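Local coordinates for protein cytochrome C (Marichromatium purpuratum 984, PDB 5LO9) that probably oxidises thiosulfate to tetrathionate, and can run the reverse reduction, passing electrons through four covalently bound hemes c of a fused TsdB-TsdA chain, at residues D478-G483 / R491-P496. Sequence-based numbering, arbitrary orientation.
Sequences DPRFDG and RFHASP
In the loop between helix 460-470 and helix 485-492, an Asx turn and a type I beta turn, both begun by Asp478, meet the C-terminal end of helix 485-492 through Asp478 and Arg480 on one side and Phe492 and His493 on the other. The link is a His-carboxylate hydrogen bond: His493 NE2 donates to Asp478 OD2 at 2.8 Å. The bond is bent, 142° at the hydrogen, and uses the anti lone pair of OD2, with the carboxylate and imidazole planes nearly perpendicular. That choice keeps the syn side for Arg480, which grips the carboxylate side-on: Arg480 NE reaches Asp478 OD1 at 3.1 Å, almost straight and in the guanidinium plane, while Arg480 NH2 bridges to Asp478 OD2 at 2.9 Å. Asp478 OD1 also takes the backbone N of Arg480 at 2.8 Å, closing the Asx turn, so each oxygen has two donors. A bend at chi3 (-63°) folds the arginine over Phe492. Arg480 CD sits 4.0 Å from the centroid of the Phe492 ring, a CH-pi contact over the face, and the guanidinium runs on over the CB-CG-CD1 side of Phe492, its plane tilted 31° from the ring, with Arg480 NH1 3.5 Å from Phe492 CD1. Arg491 CB covers the opposite face of the phenyl. The other imidazole nitrogen, His493 ND1, bonds to Asp498 OD1, and the Tyr500 ring stacks on the imidazole. With both imidazole nitrogens facing carboxylates, His493 may well favour the protonated form, and the shared grip on Asp478 should hold Arg480, whose side chain lies about 9 Å from the bound thiosulfate, against Tyr333 of the thiosulfate pocket.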
loop_
_atom_site.group_PDB
_atom_site.type_symbol
_atom_site.label_atom_id
_atom_site.label_comp_id
_atom_site.label_asym_id
_atom_site.label_seq_id
_atom_site.Cartn_x
_atom_site.Cartn_y
_atom_site.Cartn_z
ATOM N N ASP A 478 20.312 3.528 -21.003
ATOM C CA ASP A 478 19.787 3.984 -19.723
ATOM C C ASP A 478 18.819 5.142 -19.938
ATOM O O ASP A 478 19.144 6.086 -20.677
ATOM C CB ASP A 478 20.934 4.412 -18.826
ATOM C CG ASP A 478 20.526 4.550 -17.393
ATOM O OD1 ASP A 478 19.390 5.004 -17.167
ATOM O OD2 ASP A 478 21.354 4.220 -16.504
ATOM N N PRO A 479 17.608 5.093 -19.367
ATOM C CA PRO A 479 16.692 6.253 -19.470
ATOM C C PRO A 479 17.238 7.535 -18.870
ATOM O O PRO A 479 16.769 8.607 -19.252
ATOM C CB PRO A 479 15.448 5.779 -18.716
ATOM C CG PRO A 479 15.482 4.295 -18.868
ATOM C CD PRO A 479 16.930 3.915 -18.802
ATOM N N ARG A 480 18.214 7.451 -17.962
ATOM C CA ARG A 480 18.914 8.576 -17.358
ATOM C C ARG A 480 20.083 9.055 -18.205
ATOM O O ARG A 480 20.848 9.924 -17.766
ATOM C CB ARG A 480 19.425 8.170 -15.970
ATOM C CG ARG A 480 18.301 7.688 -15.049
ATOM C CD ARG A 480 18.806 6.921 -13.840
ATOM N NE ARG A 480 19.507 5.694 -14.178
ATOM C CZ ARG A 480 20.048 4.876 -13.286
ATOM N NH1 ARG A 480 19.965 5.133 -11.987
ATOM N NH2 ARG A 480 20.691 3.799 -13.701
ATOM N N PHE A 481 20.275 8.461 -19.377
ATOM C CA PHE A 481 21.361 8.867 -20.260
ATOM C C PHE A 481 21.350 10.374 -20.452
ATOM O O PHE A 481 20.314 10.982 -20.724
ATOM C CB PHE A 481 21.242 8.146 -21.618
ATOM C CG PHE A 481 22.426 8.339 -22.536
ATOM C CD1 PHE A 481 23.711 7.966 -22.130
ATOM C CD2 PHE A 481 22.252 8.814 -23.824
ATOM C CE1 PHE A 481 24.807 8.125 -22.972
ATOM C CE2 PHE A 481 23.342 8.951 -24.661
ATOM C CZ PHE A 481 24.611 8.595 -24.230
ATOM N N ASP A 482 22.537 10.956 -20.372
ATOM C CA ASP A 482 22.731 12.392 -20.482
ATOM C C ASP A 482 23.285 12.823 -21.843
ATOM O O ASP A 482 23.286 14.017 -22.144
ATOM C CB ASP A 482 23.701 12.794 -19.364
ATOM C CG ASP A 482 24.701 13.822 -19.785
ATOM O OD1 ASP A 482 24.436 15.018 -19.489
ATOM O OD2 ASP A 482 25.743 13.436 -20.374
ATOM N N GLY A 483 23.555 11.876 -22.743
ATOM C CA GLY A 483 24.280 12.128 -23.944
ATOM C C GLY A 483 25.728 11.633 -23.918
ATOM O O GLY A 483 26.244 11.223 -24.973
ATOM N N ARG A 491 27.852 8.844 -12.682
ATOM C CA ARG A 491 26.747 9.200 -11.807
ATOM C C ARG A 491 25.882 8.020 -11.404
ATOM O O ARG A 491 25.277 8.050 -10.333
ATOM C CB ARG A 491 25.838 10.213 -12.501
ATOM C CG ARG A 491 26.584 11.403 -13.072
ATOM C CD ARG A 491 25.705 12.620 -13.303
ATOM N NE ARG A 491 24.638 12.737 -12.322
ATOM C CZ ARG A 491 23.479 13.340 -12.557
ATOM N NH1 ARG A 491 23.226 13.895 -13.748
ATOM N NH2 ARG A 491 22.577 13.391 -11.589
ATOM N N PHE A 492 25.712 7.035 -12.269
ATOM C CA PHE A 492 24.730 6.004 -11.999
ATOM C C PHE A 492 25.256 4.576 -12.044
ATOM O O PHE A 492 24.490 3.647 -11.752
ATOM C CB PHE A 492 23.589 6.116 -13.001
ATOM C CG PHE A 492 22.933 7.454 -13.030
ATOM C CD1 PHE A 492 22.095 7.854 -12.028
ATOM C CD2 PHE A 492 23.115 8.294 -14.098
ATOM C CE1 PHE A 492 21.480 9.058 -12.080
ATOM C CE2 PHE A 492 22.481 9.505 -14.137
ATOM C CZ PHE A 492 21.679 9.881 -13.120
ATOM N N HIS A 493 26.527 4.365 -12.387
ATOM C CA HIS A 493 27.024 3.016 -12.603
ATOM C C HIS A 493 28.386 2.813 -11.980
ATOM O O HIS A 493 29.183 1.987 -12.454
ATOM C CB HIS A 493 27.084 2.715 -14.082
ATOM C CG HIS A 493 25.753 2.736 -14.763
ATOM N ND1 HIS A 493 24.898 1.648 -14.780
ATOM C CD2 HIS A 493 25.140 3.714 -15.471
ATOM C CE1 HIS A 493 23.823 1.957 -15.490
ATOM N NE2 HIS A 493 23.943 3.206 -15.915
ATOM N N ALA A 494 28.686 3.582 -10.942
ATOM C CA ALA A 494 30.024 3.554 -10.360
ATOM C C ALA A 494 30.103 2.432 -9.321
ATOM O O ALA A 494 30.077 2.645 -8.106
ATOM C CB ALA A 494 30.377 4.926 -9.793
ATOM N N SER A 495 30.186 1.207 -9.830
ATOM C CA SER A 495 30.327 0.007 -9.016
ATOM C C SER A 495 31.204 -1.005 -9.747
ATOM O O SER A 495 31.207 -1.048 -10.988
ATOM C CB SER A 495 28.968 -0.634 -8.710
ATOM O OG SER A 495 29.134 -1.994 -8.294
ATOM N N PRO A 496 31.922 -1.864 -9.018
ATOM C CA PRO A 496 32.713 -2.913 -9.701
ATOM C C PRO A 496 31.846 -3.973 -10.380
ATOM O O PRO A 496 32.368 -4.739 -11.195
ATOM C CB PRO A 496 33.544 -3.537 -8.563
ATOM C CG PRO A 496 33.437 -2.540 -7.375
ATOM C CD PRO A 496 32.083 -1.892 -7.549
#